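Local coordinates for protein salmonella plasmid virulence: SpvB (Salmonella typhimurium, PDB 6P0X) that probably acts as a toxin that ADP-ribosylates arginine on host actin, using NAD(+), and is represented here by its N-terminal domain, at residues A[79-84]-A[111-116]; A[92-96]-A[107-112]. One frame throughout, in Å; residues are numbered along the deposited sequence. Where two conformers were deposited one is given.

In the fold
Both interactions are built on strand 107-115 of the all-beta N-terminal domain, with centres about 14 Å apart. Along the chain, strand 81-83 comes first, then strand 94-96, then the long strand that both of them pair with. Strand 94-96 lies antiparallel to its first half (interaction 2) and strand 81-83 to its second half (interaction 1), while strand 123-129 lines its other edge. Thr-111 and Arg-112 belong to both contacts, and Asn-92 ties the two together by bonding to Arg-112 and to Thr-84 O. Two short strands thus share one edge in succession, in a peripheral part of the N-terminal domain.

Interaction 1. Residues A[79-84]-A[111-116]; sequences EVLVQT and TRYQPR
Thr-84 and Gln-114 meet at about a right angle through one side-chain hydrogen bond, Thr-84 OG1 giving its proton to Gln-114 OE1 at 2.7 Å. Gln-114 CG sits between its own backbone N and carbonyl carbon (chi1 69°), and the chain beyond is extended, which carries the amide to the threonine; the donor lies 31° off the amide carbonyl plane. The same hydroxyl touches the aliphatic stem of Arg-112, Thr-84 OG1 to Arg-112 CG at 3.2 Å. The backbones are joined by antiparallel bonds: Thr-84 N to Arg-112 O, a reciprocal pair between Val-82 and Gln-114, and Arg-116 N to Val-80 O at 2.8 Å. On the other side of the strands, Gln-83 lies alongside Tyr-113 and points the same way, its CG 3.5 Å from ring atom CE2. Its amide is turned 62° from the ring, and a water joins its NE2 to Tyr-113 OH, lying in the ring plane at the hydroxyl edge. Leu-81 sets CB 4.2 Å from Tyr-113 CD2, while its CD2 lies against the peptide linking Gln-114 to Pro-115. Arg-116 bends at chi3, bringing NH1 to 4.0 Å from Val-82 CG2, and a second water bridges NH1 to Leu-81 O. At the far end Glu-79 CG rests 3.9 Å from Pro-115 CB; its carboxylate is held by Asp-77 N and Tyr-122 OH. Strand 81-83 pairs with the C-terminal part of one edge of strand 107-115, whose other edge bonds to strand 123-129. Tyr-113 also meets Trp-137 and, edge-to-face, Phe-73, and Leu-81 packs on Leu-124 and Phe-73, so the side chains of Leu-81 and Tyr-113 join this pair of strands to strands 73-74 and 123-129.

Interaction 2. Residues A[92-96]-A[107-112]; sequences NPVTC and SYTVTR
Asn-92 presents its side-chain amide to the backbone of Arg-112 like another peptide group: OD1 accepts from Arg-112 N at 2.9 Å, and ND2 donates to Arg-112 O at 3.1 Å. With CG anti to the backbone N (chi1 -167°), the amide reaches across to that strand, and ND2 lies on a lone pair of the Arg-112 carbonyl; ND2 also bonds to Thr-84 O. The neighbouring Pro-93, joined by a cis peptide, lies alongside Thr-109 and Thr-111, its CB 3.7 Å from Thr-109 CG2. Beyond it, Val-94 pairs with Val-110 and Cys-96 with Tyr-108 through two backbone bonds each. Val-94 and Val-110 are set at a slant to each other, and Cys-96 SG rests 3.6 Å from Val-110 CG2, all on the face where Trp-127 of strand 123-129 touches Cys-96 and Val-110. The opposite face carries Thr-95 and Thr-109, whose hydroxyls one water bridges, at 2.6 Å from Thr-95 OG1 and 2.8 Å from Thr-109 OG1; the latter also bonds to Asn-130 OD1. The register is that of a regular antiparallel beta ladder, Val-94 and Cys-96 in hydrogen-bonded pairs and Thr-95 with Thr-109 in a non-hydrogen-bonded one, prolonged at one end by the Asn-92 amide.

Interaction 1. Residues A[79-84]-A[111-116]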
ATOM      1  N   GLU A  79      -9.359  13.571   4.767  1.00 35.94           N
ATOM      2  CA  GLU A  79      -9.760  14.968   4.874  1.00 26.78           C
ATOM      3  C   GLU A  79      -9.520  15.691   3.554  1.00 30.08           C
ATOM      4  O   GLU A  79      -8.541  15.428   2.851  1.00 31.49           O
ATOM      5  CB  GLU A  79      -8.995  15.661   6.004  1.00 27.82           C
ATOM      6  CG  GLU A  79      -7.506  15.876   5.731  1.00 28.01           C
ATOM      7  CD  GLU A  79      -6.645  14.669   6.081  1.00 36.95           C
ATOM      8  OE1 GLU A  79      -7.105  13.522   5.893  1.00 41.07           O
ATOM      9  OE2 GLU A  79      -5.500  14.874   6.542  1.00 37.68           O
ATOM     10  N   VAL A  80     -10.427  16.607   3.217  1.00 25.87           N
ATOM     11  CA  VAL A  80     -10.284  17.390   1.995  1.00 25.45           C
ATOM     12  C   VAL A  80      -9.091  18.327   2.130  1.00 26.60           C
ATOM     13  O   VAL A  80      -8.931  19.017   3.145  1.00 30.19           O
ATOM     14  CB  VAL A  80     -11.574  18.166   1.692  1.00 29.15           C
ATOM     15  CG1 VAL A  80     -11.386  19.058   0.475  1.00 27.11           C
ATOM     16  CG2 VAL A  80     -12.731  17.198   1.471  1.00 26.24           C
ATOM     17  N   LEU A  81      -8.247  18.353   1.109  1.00 23.71           N
ATOM     18  CA  LEU A  81      -7.026  19.143   1.119  1.00 28.21           C
ATOM     19  C   LEU A  81      -7.181  20.404   0.278  1.00 29.98           C
ATOM     20  O   LEU A  81      -8.076  20.522  -0.563  1.00 29.10           O
ATOM     21  CB  LEU A  81      -5.845  18.323   0.596  1.00 27.31           C
ATOM     22  CG  LEU A  81      -5.456  17.078   1.389  1.00 29.77           C
ATOM     23  CD1 LEU A  81      -4.387  16.300   0.630  1.00 21.18           C
ATOM     24  CD2 LEU A  81      -4.977  17.458   2.781  1.00 23.49           C
ATOM     25  N   VAL A  82      -6.282  21.352   0.526  1.00 27.27           N
ATOM     26  CA  VAL A  82      -6.200  22.588  -0.238  1.00 30.84           C
ATOM     27  C   VAL A  82      -4.742  23.023  -0.237  1.00 31.32           C
ATOM     28  O   VAL A  82      -3.995  22.750   0.710  1.00 32.16           O
ATOM     29  CB  VAL A  82      -7.130  23.680   0.346  1.00 35.42           C
ATOM     30  CG1 VAL A  82      -6.688  24.070   1.755  1.00 28.27           C
ATOM     31  CG2 VAL A  82      -7.181  24.899  -0.566  1.00 32.85           C
ATOM     32  N   GLN A  83      -4.326  23.675  -1.322  1.00 29.62           N
ATOM     33  CA  GLN A  83      -2.965  24.191  -1.385  1.00 31.98           C
ATOM     34  C   GLN A  83      -2.756  25.231  -0.295  1.00 34.50           C
ATOM     35  O   GLN A  83      -3.619  26.079  -0.050  1.00 40.65           O
ATOM     36  CB  GLN A  83      -2.679  24.824  -2.747  1.00 26.21           C
ATOM     37  CG  GLN A  83      -2.730  23.880  -3.925  1.00 43.66           C
ATOM     38  CD  GLN A  83      -2.118  24.497  -5.171  1.00 45.41           C
ATOM     39  OE1 GLN A  83      -1.291  25.408  -5.083  1.00 41.15           O
ATOM     40  NE2 GLN A  83      -2.522  24.006  -6.336  1.00 38.27           N
ATOM     41  N   THR A  84      -1.600  25.171   0.357  1.00 31.75           N
ATOM     42  CA  THR A  84      -1.265  26.193   1.333  1.00 31.79           C
ATOM     43  C   THR A  84      -1.078  27.523   0.619  1.00 37.93           C
ATOM     44  O   THR A  84      -0.393  27.596  -0.407  1.00 32.97           O
ATOM     45  CB  THR A  84       0.004  25.809   2.096  1.00 31.04           C
ATOM     46  OG1 THR A  84      -0.238  24.615   2.852  1.00 29.74           O
ATOM     47  CG2 THR A  84       0.421  26.934   3.045  1.00 31.97           C
ATOM     48  N   THR A 111       4.544  21.220  -3.995  1.00 23.50           N
ATOM     49  CA  THR A 111       3.395  22.006  -3.563  1.00 23.83           C
ATOM     50  C   THR A 111       2.917  21.484  -2.217  1.00 23.57           C
ATOM     51  O   THR A 111       2.582  20.303  -2.093  1.00 35.49           O
ATOM     52  CB  THR A 111       2.263  21.928  -4.592  1.00 23.17           C
ATOM     53  OG1 THR A 111       2.770  22.246  -5.895  1.00 30.03           O
ATOM     54  CG2 THR A 111       1.145  22.896  -4.233  1.00 25.64           C
ATOM     55  N   ARG A 112       2.875  22.358  -1.218  1.00 27.69           N
ATOM     56  CA  ARG A 112       2.386  21.964   0.094  1.00 29.96           C
ATOM     57  C   ARG A 112       0.862  21.953   0.109  1.00 28.49           C
ATOM     58  O   ARG A 112       0.213  22.875  -0.393  1.00 29.24           O
ATOM     59  CB  ARG A 112       2.899  22.920   1.170  1.00 26.63           C
ATOM     60  CG  ARG A 112       2.269  22.672   2.531  1.00 28.49           C
ATOM     61  CD  ARG A 112       3.043  23.321   3.659  1.00 28.96           C
ATOM     62  NE  ARG A 112       2.491  22.932   4.952  1.00 34.80           N
ATOM     63  CZ  ARG A 112       2.739  23.557   6.098  1.00 38.32           C
ATOM     64  NH1 ARG A 112       3.532  24.623   6.123  1.00 35.87           N
ATOM     65  NH2 ARG A 112       2.185  23.117   7.221  1.00 36.65           N
ATOM     66  N   TYR A 113       0.291  20.906   0.698  1.00 23.86           N
ATOM     67  CA  TYR A 113      -1.148  20.787   0.873  1.00 26.45           C
ATOM     68  C   TYR A 113      -1.471  20.645   2.352  1.00 28.53           C
ATOM     69  O   TYR A 113      -0.662  20.138   3.135  1.00 28.22           O
ATOM     70  CB  TYR A 113      -1.721  19.591   0.095  1.00 25.04           C
ATOM     71  CG  TYR A 113      -1.868  19.841  -1.389  1.00 24.26           C
ATOM     72  CD1 TYR A 113      -0.792  19.697  -2.257  1.00 25.58           C
ATOM     73  CD2 TYR A 113      -3.090  20.232  -1.918  1.00 21.81           C
ATOM     74  CE1 TYR A 113      -0.938  19.932  -3.619  1.00 22.96           C
ATOM     75  CE2 TYR A 113      -3.244  20.468  -3.269  1.00 25.99           C
ATOM     76  CZ  TYR A 113      -2.169  20.317  -4.115  1.00 24.20           C
ATOM     77  OH  TYR A 113      -2.339  20.557  -5.458  1.00 28.72           O
ATOM     78  N   GLN A 114      -2.668  21.085   2.728  1.00 26.98           N
ATOM     79  CA  GLN A 114      -3.090  21.043   4.120  1.00 29.41           C
ATOM     80  C   GLN A 114      -4.590  20.830   4.170  1.00 30.04           C
ATOM     81  O   GLN A 114      -5.293  21.101   3.189  1.00 33.21           O
ATOM     82  CB  GLN A 114      -2.694  22.338   4.845  1.00 28.29           C
ATOM     83  CG  GLN A 114      -3.464  23.567   4.396  1.00 29.07           C
ATOM     84  CD  GLN A 114      -2.949  24.834   5.040  1.00 37.44           C
ATOM     85  OE1 GLN A 114      -1.751  25.114   4.995  1.00 31.19           O
ATOM     86  NE2 GLN A 114      -3.846  25.610   5.641  1.00 33.60           N
ATOM     87  N   PRO A 115      -5.125  20.359   5.297  1.00 30.38           N
ATOM     88  CA  PRO A 115      -6.577  20.178   5.400  1.00 29.39           C
ATOM     89  C   PRO A 115      -7.326  21.497   5.268  1.00 29.10           C
ATOM     90  O   PRO A 115      -6.916  22.526   5.810  1.00 38.00           O
ATOM     91  CB  PRO A 115      -6.766  19.559   6.791  1.00 30.70           C
ATOM     92  CG  PRO A 115      -5.446  18.962   7.125  1.00 28.99           C
ATOM     93  CD  PRO A 115      -4.414  19.822   6.471  1.00 28.43           C
ATOM     94  N   ARG A 116      -8.426  21.457   4.510  1.00 29.21           N
ATOM     95  CA  ARG A 116      -9.224  22.657   4.282  1.00 34.90           C
ATOM     96  C   ARG A 116      -9.928  23.107   5.557  1.00 35.71           C
ATOM     97  O   ARG A 116      -9.939  24.298   5.883  1.00 33.65           O
ATOM     98  CB  ARG A 116     -10.244  22.399   3.172  1.00 42.30           C
ATOM     99  CG  ARG A 116     -11.188  23.560   2.925  1.00 45.00           C
ATOM    100  CD  ARG A 116     -12.178  23.238   1.827  1.00 52.63           C
ATOM    101  NE  ARG A 116     -11.564  23.417   0.518  1.00 64.24           N
ATOM    102  CZ  ARG A 116     -11.711  24.502  -0.234  1.00 68.68           C
ATOM    103  NH1 ARG A 116     -11.108  24.576  -1.413  1.00 64.87           N
ATOM    104  NH2 ARG A 116     -12.448  25.516   0.198  1.00 70.59           N
TER
HETATM  105  O   HOH W   1     -10.012  21.850  -1.855  1.00 39.16           O
HETATM  106  O   HOH W   2      -4.374  21.783  -6.298  1.00 47.00           O

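Interaction 2. Residues A[92-96]-A[107-112]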
ATOM      1  N   ASN A  92       4.668  29.045  -2.550  1.00 35.77           N
ATOM      2  CA  ASN A  92       4.138  27.711  -2.781  1.00 38.40           C
ATOM      3  C   ASN A  92       3.560  27.678  -4.190  1.00 40.80           C
ATOM      4  O   ASN A  92       2.644  28.450  -4.501  1.00 44.44           O
ATOM      5  CB  ASN A  92       3.073  27.359  -1.740  1.00 31.41           C
ATOM      6  CG  ASN A  92       2.720  25.885  -1.737  1.00 29.16           C
ATOM      7  OD1 ASN A  92       3.543  25.033  -2.076  1.00 32.55           O
ATOM      8  ND2 ASN A  92       1.486  25.574  -1.353  1.00 30.03           N
ATOM      9  N   PRO A  93       4.060  26.802  -5.074  1.00 31.49           N
ATOM     10  CA  PRO A  93       5.078  25.765  -4.858  1.00 29.79           C
ATOM     11  C   PRO A  93       6.519  26.282  -4.834  1.00 33.96           C
ATOM     12  O   PRO A  93       6.765  27.452  -5.127  1.00 34.07           O
ATOM     13  CB  PRO A  93       4.876  24.842  -6.062  1.00 29.68           C
ATOM     14  CG  PRO A  93       4.417  25.760  -7.139  1.00 30.24           C
ATOM     15  CD  PRO A  93       3.560  26.795  -6.462  1.00 31.01           C
ATOM     16  N   VAL A  94       7.456  25.403  -4.477  1.00 29.79           N
ATOM     17  CA  VAL A  94       8.883  25.689  -4.560  1.00 35.31           C
ATOM     18  C   VAL A  94       9.516  24.711  -5.546  1.00 34.04           C
ATOM     19  O   VAL A  94       8.910  23.720  -5.953  1.00 33.76           O
ATOM     20  CB  VAL A  94       9.589  25.617  -3.191  1.00 34.05           C
ATOM     21  CG1 VAL A  94       8.914  26.540  -2.197  1.00 32.82           C
ATOM     22  CG2 VAL A  94       9.606  24.183  -2.671  1.00 30.25           C
ATOM     23  N   THR A  95      10.746  25.014  -5.943  1.00 36.79           N
ATOM     24  CA  THR A  95      11.533  24.126  -6.788  1.00 39.12           C
ATOM     25  C   THR A  95      12.597  23.456  -5.932  1.00 35.96           C
ATOM     26  O   THR A  95      13.344  24.134  -5.220  1.00 35.68           O
ATOM     27  CB  THR A  95      12.179  24.890  -7.944  1.00 40.56           C
ATOM     28  OG1 THR A  95      11.155  25.445  -8.778  1.00 38.51           O
ATOM     29  CG2 THR A  95      13.048  23.955  -8.776  1.00 33.34           C
ATOM     30  N   CYS A  96      12.664  22.130  -6.002  1.00 33.88           N
ATOM     31  CA  CYS A  96      13.562  21.346  -5.167  0.55 33.33           C
ATOM     32  C   CYS A  96      14.497  20.524  -6.040  1.00 34.84           C
ATOM     33  O   CYS A  96      14.049  19.789  -6.923  1.00 33.94           O
ATOM     34  CB  CYS A  96      12.782  20.428  -4.220  0.55 31.86           C
ATOM     35  SG  CYS A  96      11.964  21.280  -2.849  0.55 32.68           S
ATOM     36  N   SER A 107      14.852  18.149 -11.177  1.00 30.54           N
ATOM     37  CA  SER A 107      14.244  18.993 -10.162  1.00 30.10           C
ATOM     38  C   SER A 107      12.746  18.706 -10.071  1.00 31.35           C
ATOM     39  O   SER A 107      12.144  18.102 -10.963  1.00 29.77           O
ATOM     40  CB  SER A 107      14.495  20.471 -10.461  1.00 31.75           C
ATOM     41  OG  SER A 107      13.802  20.877 -11.627  1.00 36.30           O
ATOM     42  N   TYR A 108      12.150  19.138  -8.962  1.00 27.53           N
ATOM     43  CA  TYR A 108      10.760  18.844  -8.647  1.00 25.86           C
ATOM     44  C   TYR A 108      10.015  20.122  -8.291  1.00 28.82           C
ATOM     45  O   TYR A 108      10.528  20.967  -7.555  1.00 29.21           O
ATOM     46  CB  TYR A 108      10.652  17.854  -7.476  1.00 26.11           C
ATOM     47  CG  TYR A 108      11.033  16.438  -7.832  1.00 24.54           C
ATOM     48  CD1 TYR A 108      12.355  16.019  -7.770  1.00 25.70           C
ATOM     49  CD2 TYR A 108      10.073  15.521  -8.230  1.00 23.24           C
ATOM     50  CE1 TYR A 108      12.712  14.725  -8.097  1.00 30.49           C
ATOM     51  CE2 TYR A 108      10.418  14.223  -8.563  1.00 23.13           C
ATOM     52  CZ  TYR A 108      11.739  13.830  -8.494  1.00 29.28           C
ATOM     53  OH  TYR A 108      12.091  12.542  -8.823  1.00 30.47           O
ATOM     54  N   THR A 109       8.808  20.259  -8.830  1.00 31.84           N
ATOM     55  CA  THR A 109       7.860  21.249  -8.337  1.00 29.51           C
ATOM     56  C   THR A 109       7.157  20.655  -7.123  1.00 30.40           C
ATOM     57  O   THR A 109       6.522  19.596  -7.223  1.00 26.57           O
ATOM     58  CB  THR A 109       6.853  21.630  -9.420  1.00 30.20           C
ATOM     59  OG1 THR A 109       7.538  22.240 -10.521  1.00 27.98           O
ATOM     60  CG2 THR A 109       5.820  22.602  -8.867  1.00 28.04           C
ATOM     61  N   VAL A 110       7.298  21.311  -5.974  1.00 24.94           N
ATOM     62  CA  VAL A 110       6.818  20.786  -4.700  1.00 27.31           C
ATOM     63  C   VAL A 110       5.760  21.735  -4.165  1.00 25.96           C
ATOM     64  O   VAL A 110       6.048  22.910  -3.899  1.00 31.23           O
ATOM     65  CB  VAL A 110       7.963  20.613  -3.691  1.00 32.17           C
ATOM     66  CG1 VAL A 110       7.427  20.095  -2.364  1.00 28.64           C
ATOM     67  CG2 VAL A 110       9.020  19.675  -4.261  1.00 26.00           C
ATOM     68  N   THR A 111       4.544  21.220  -3.995  1.00 23.50           N
ATOM     69  CA  THR A 111       3.395  22.006  -3.563  1.00 23.83           C
ATOM     70  C   THR A 111       2.917  21.484  -2.217  1.00 23.57           C
ATOM     71  O   THR A 111       2.582  20.303  -2.093  1.00 35.49           O
ATOM     72  CB  THR A 111       2.263  21.928  -4.592  1.00 23.17           C
ATOM     73  OG1 THR A 111       2.770  22.246  -5.895  1.00 30.03           O
ATOM     74  CG2 THR A 111       1.145  22.896  -4.233  1.00 25.64           C
ATOM     75  N   ARG A 112       2.875  22.358  -1.218  1.00 27.69           N
ATOM     76  CA  ARG A 112       2.386  21.964   0.094  1.00 29.96           C
ATOM     77  C   ARG A 112       0.862  21.953   0.109  1.00 28.49           C
ATOM     78  O   ARG A 112       0.213  22.875  -0.393  1.00 29.24           O
ATOM     79  CB  ARG A 112       2.899  22.920   1.170  1.00 26.63           C
ATOM     80  CG  ARG A 112       2.269  22.672   2.531  1.00 28.49           C
ATOM     81  CD  ARG A 112       3.043  23.321   3.659  1.00 28.96           C
ATOM     82  NE  ARG A 112       2.491  22.932   4.952  1.00 34.80           N
ATOM     83  CZ  ARG A 112       2.739  23.557   6.098  1.00 38.32           C
ATOM     84  NH1 ARG A 112       3.532  24.623   6.123  1.00 35.87           N
ATOM     85  NH2 ARG A 112       2.185  23.117   7.221  1.00 36.65           N
TER
HETATM   86  O   HOH W   3       9.855  23.718 -10.242  1.00 43.36           O